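Long-range contact in uncharacterized CBS domain-containing protein (Corynebacterium glutamicum, PDB 2P3H), which is of unknown function but belongs to a family of membrane-bound CBS-domain proteins, its transporter-associated CorC_HlyC domain possibly binding a flavin nucleotide: residues A[32-37]-A[59-64]. Residues are numbered along the deposited sequence; the frame is centred on the assembly and turned at random.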
loop_
_atom_site.group_PDB
_atom_site.type_symbol
_atom_site.label_atom_id
_atom_site.label_comp_id
_atom_site.label_asym_id
_atom_site.label_seq_id
_atom_site.Cartn_x
_atom_site.Cartn_y
_atom_site.Cartn_z
ATOM N N GLU A 32 -9.452 -1.363 1.720
ATOM C CA GLU A 32 -9.336 -0.709 0.420
ATOM C C GLU A 32 -8.359 0.455 0.436
ATOM O O GLU A 32 -8.226 1.179 1.419
ATOM C CB GLU A 32 -10.704 -0.279 -0.081
ATOM C CG GLU A 32 -11.586 -1.498 -0.338
ATOM C CD GLU A 32 -12.846 -1.203 -1.113
ATOM O OE1 GLU A 32 -12.771 -0.537 -2.174
ATOM O OE2 GLU A 32 -13.909 -1.690 -0.680
ATOM N N LEU A 33 -7.667 0.606 -0.689
ATOM C CA LEU A 33 -6.752 1.702 -0.913
ATOM C C LEU A 33 -7.412 2.786 -1.762
ATOM O O LEU A 33 -8.401 2.506 -2.429
ATOM C CB LEU A 33 -5.494 1.162 -1.610
ATOM C CG LEU A 33 -4.500 0.463 -0.651
ATOM C CD1 LEU A 33 -3.665 -0.566 -1.438
ATOM C CD2 LEU A 33 -3.646 1.489 0.056
ATOM N N PRO A 34 -6.888 4.028 -1.727
ATOM C CA PRO A 34 -7.419 5.076 -2.627
ATOM C C PRO A 34 -7.385 4.664 -4.107
ATOM O O PRO A 34 -6.449 4.011 -4.535
ATOM C CB PRO A 34 -6.489 6.263 -2.387
ATOM C CG PRO A 34 -5.831 6.003 -1.060
ATOM C CD PRO A 34 -5.832 4.536 -0.823
ATOM N N GLU A 35 -8.424 5.000 -4.870
ATOM C CA GLU A 35 -8.465 4.672 -6.285
ATOM C C GLU A 35 -8.114 5.900 -7.081
ATOM O O GLU A 35 -8.306 7.029 -6.622
ATOM C CB GLU A 35 -9.850 4.152 -6.700
ATOM C CG GLU A 35 -10.258 2.950 -5.887
ATOM C CD GLU A 35 -11.208 2.017 -6.600
ATOM O OE1 GLU A 35 -11.993 2.475 -7.462
ATOM O OE2 GLU A 35 -11.171 0.808 -6.278
ATOM N N GLY A 36 -7.588 5.682 -8.274
ATOM C CA GLY A 36 -7.149 6.786 -9.108
ATOM C C GLY A 36 -6.755 6.297 -10.470
ATOM O O GLY A 36 -7.190 5.233 -10.910
ATOM N N ASP A 37 -5.923 7.077 -11.145
ATOM C CA ASP A 37 -5.483 6.730 -12.484
ATOM C C ASP A 37 -4.287 5.783 -12.387
ATOM O O ASP A 37 -3.153 6.150 -12.731
ATOM C CB ASP A 37 -5.137 8.010 -13.253
ATOM C CG ASP A 37 -4.872 7.767 -14.730
ATOM O OD1 ASP A 37 -5.244 6.694 -15.267
ATOM O OD2 ASP A 37 -4.283 8.675 -15.361
ATOM N N ILE A 59 6.620 5.447 2.229
ATOM C CA ILE A 59 5.444 6.207 1.854
ATOM C C ILE A 59 4.323 5.649 2.710
ATOM O O ILE A 59 4.144 4.453 2.766
ATOM C CB ILE A 59 5.092 6.011 0.363
ATOM C CG1 ILE A 59 6.180 6.627 -0.528
ATOM C CG2 ILE A 59 3.747 6.642 0.021
ATOM C CD1 ILE A 59 7.201 5.618 -0.965
ATOM N N GLU A 60 3.583 6.525 3.364
ATOM C CA GLU A 60 2.466 6.076 4.185
ATOM C C GLU A 60 1.121 6.493 3.568
ATOM O O GLU A 60 0.903 7.647 3.268
ATOM C CB GLU A 60 2.647 6.543 5.642
ATOM C CG GLU A 60 3.880 5.802 6.311
ATOM C CD GLU A 60 4.154 6.159 7.774
ATOM O OE1 GLU A 60 3.372 6.967 8.382
ATOM O OE2 GLU A 60 5.176 5.615 8.323
ATOM N N ILE A 61 0.236 5.527 3.353
ATOM C CA ILE A 61 -1.054 5.769 2.683
ATOM C C ILE A 61 -2.212 5.365 3.622
ATOM O O ILE A 61 -2.266 4.224 4.122
ATOM C CB ILE A 61 -1.147 4.964 1.337
ATOM C CG1 ILE A 61 0.073 5.346 0.464
ATOM C CG2 ILE A 61 -2.515 5.177 0.629
ATOM C CD1 ILE A 61 0.055 4.946 -0.967
ATOM N N PRO A 62 -3.145 6.290 3.846
ATOM C CA PRO A 62 -4.350 5.976 4.635
ATOM C C PRO A 62 -5.254 5.002 3.895
ATOM O O PRO A 62 -5.423 5.119 2.668
ATOM C CB PRO A 62 -5.061 7.333 4.762
ATOM C CG PRO A 62 -4.017 8.366 4.420
ATOM C CD PRO A 62 -3.114 7.700 3.407
ATOM N N LEU A 63 -5.823 4.079 4.652
ATOM C CA LEU A 63 -6.702 3.023 4.130
ATOM C C LEU A 63 -8.154 3.497 4.291
ATOM O O LEU A 63 -8.455 4.317 5.170
ATOM C CB LEU A 63 -6.466 1.748 4.916
ATOM C CG LEU A 63 -5.034 1.261 4.654
ATOM C CD1 LEU A 63 -4.659 0.190 5.624
ATOM C CD2 LEU A 63 -4.932 0.787 3.217
ATOM N N ASP A 64 -9.041 3.018 3.427
ATOM C CA ASP A 64 -10.428 3.445 3.503
ATOM C C ASP A 64 -11.065 2.884 4.759
ATOM O O ASP A 64 -10.823 1.726 5.130
ATOM C CB ASP A 64 -11.225 2.925 2.301
ATOM C CG ASP A 64 -10.930 3.690 1.015
ATOM O OD1 ASP A 64 -10.075 4.624 1.002
ATOM O OD2 ASP A 64 -11.584 3.354 0.017
HETATM O O HOH W 1 -11.402 -0.454 3.659
HETATM O O HOH W 2 -11.022 3.592 -2.407
#
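One direct backbone hydrogen bond, one water bridge and a small apolar patch join Glu-32, Leu-33 and Pro-34, in the loop between the two helices of this CorC_HlyC domain, to Ile-61, Leu-63 and Asp-64, at the C-terminal side of edge strand 58-62. The amide of Asp-64 donates to the carbonyl of Glu-32, N to O 2.8 Å, with an essentially linear N-H...O angle of 179°. The donor stands 21° off the carbonyl plane. A water extends this link by accepting from Glu-32 N and donating to Asp-64 O, so both backbone polar groups of Glu-32 are tied to Asp-64, one directly and one through solvent. Asp-64 CG lies anti to its own carbonyl carbon (chi1 -75°), which brings the carboxylate alongside Glu-32, OD2 3.7 Å from Glu-32 CB. A second water lies near both Asp-64 OD2 and Leu-33 O, though whether it bonds to both at once is doubtful. The Glu-32 side chain, extended beyond CG, heads outward, with its OE1 4.6 Å from Asp-64 OD2, so the two like charges are near each other but not in contact. Beneath these polar links Leu-33 and Leu-63 run alongside each other in the same direction, their CD2 methyls tightly packed at 3.5 Å. Leu-33 CD2 also meets Ile-61 CG2 at 3.9 Å, with Leu-33 set roughly perpendicular to Ile-61. Ile-61 CG2, anti to its backbone N, reaches the Pro-34 ring at CD, 3.7 Å away. The apolar patch continues into the domain core: Leu-44 of helix 41-49 touches Leu-33 and Ile-61, Leu-22 and Val-25 of helix 22-29 pack on Leu-33, and backbone bonds from Ile-61 to Leu-81 join the edge strand to strand 80-89.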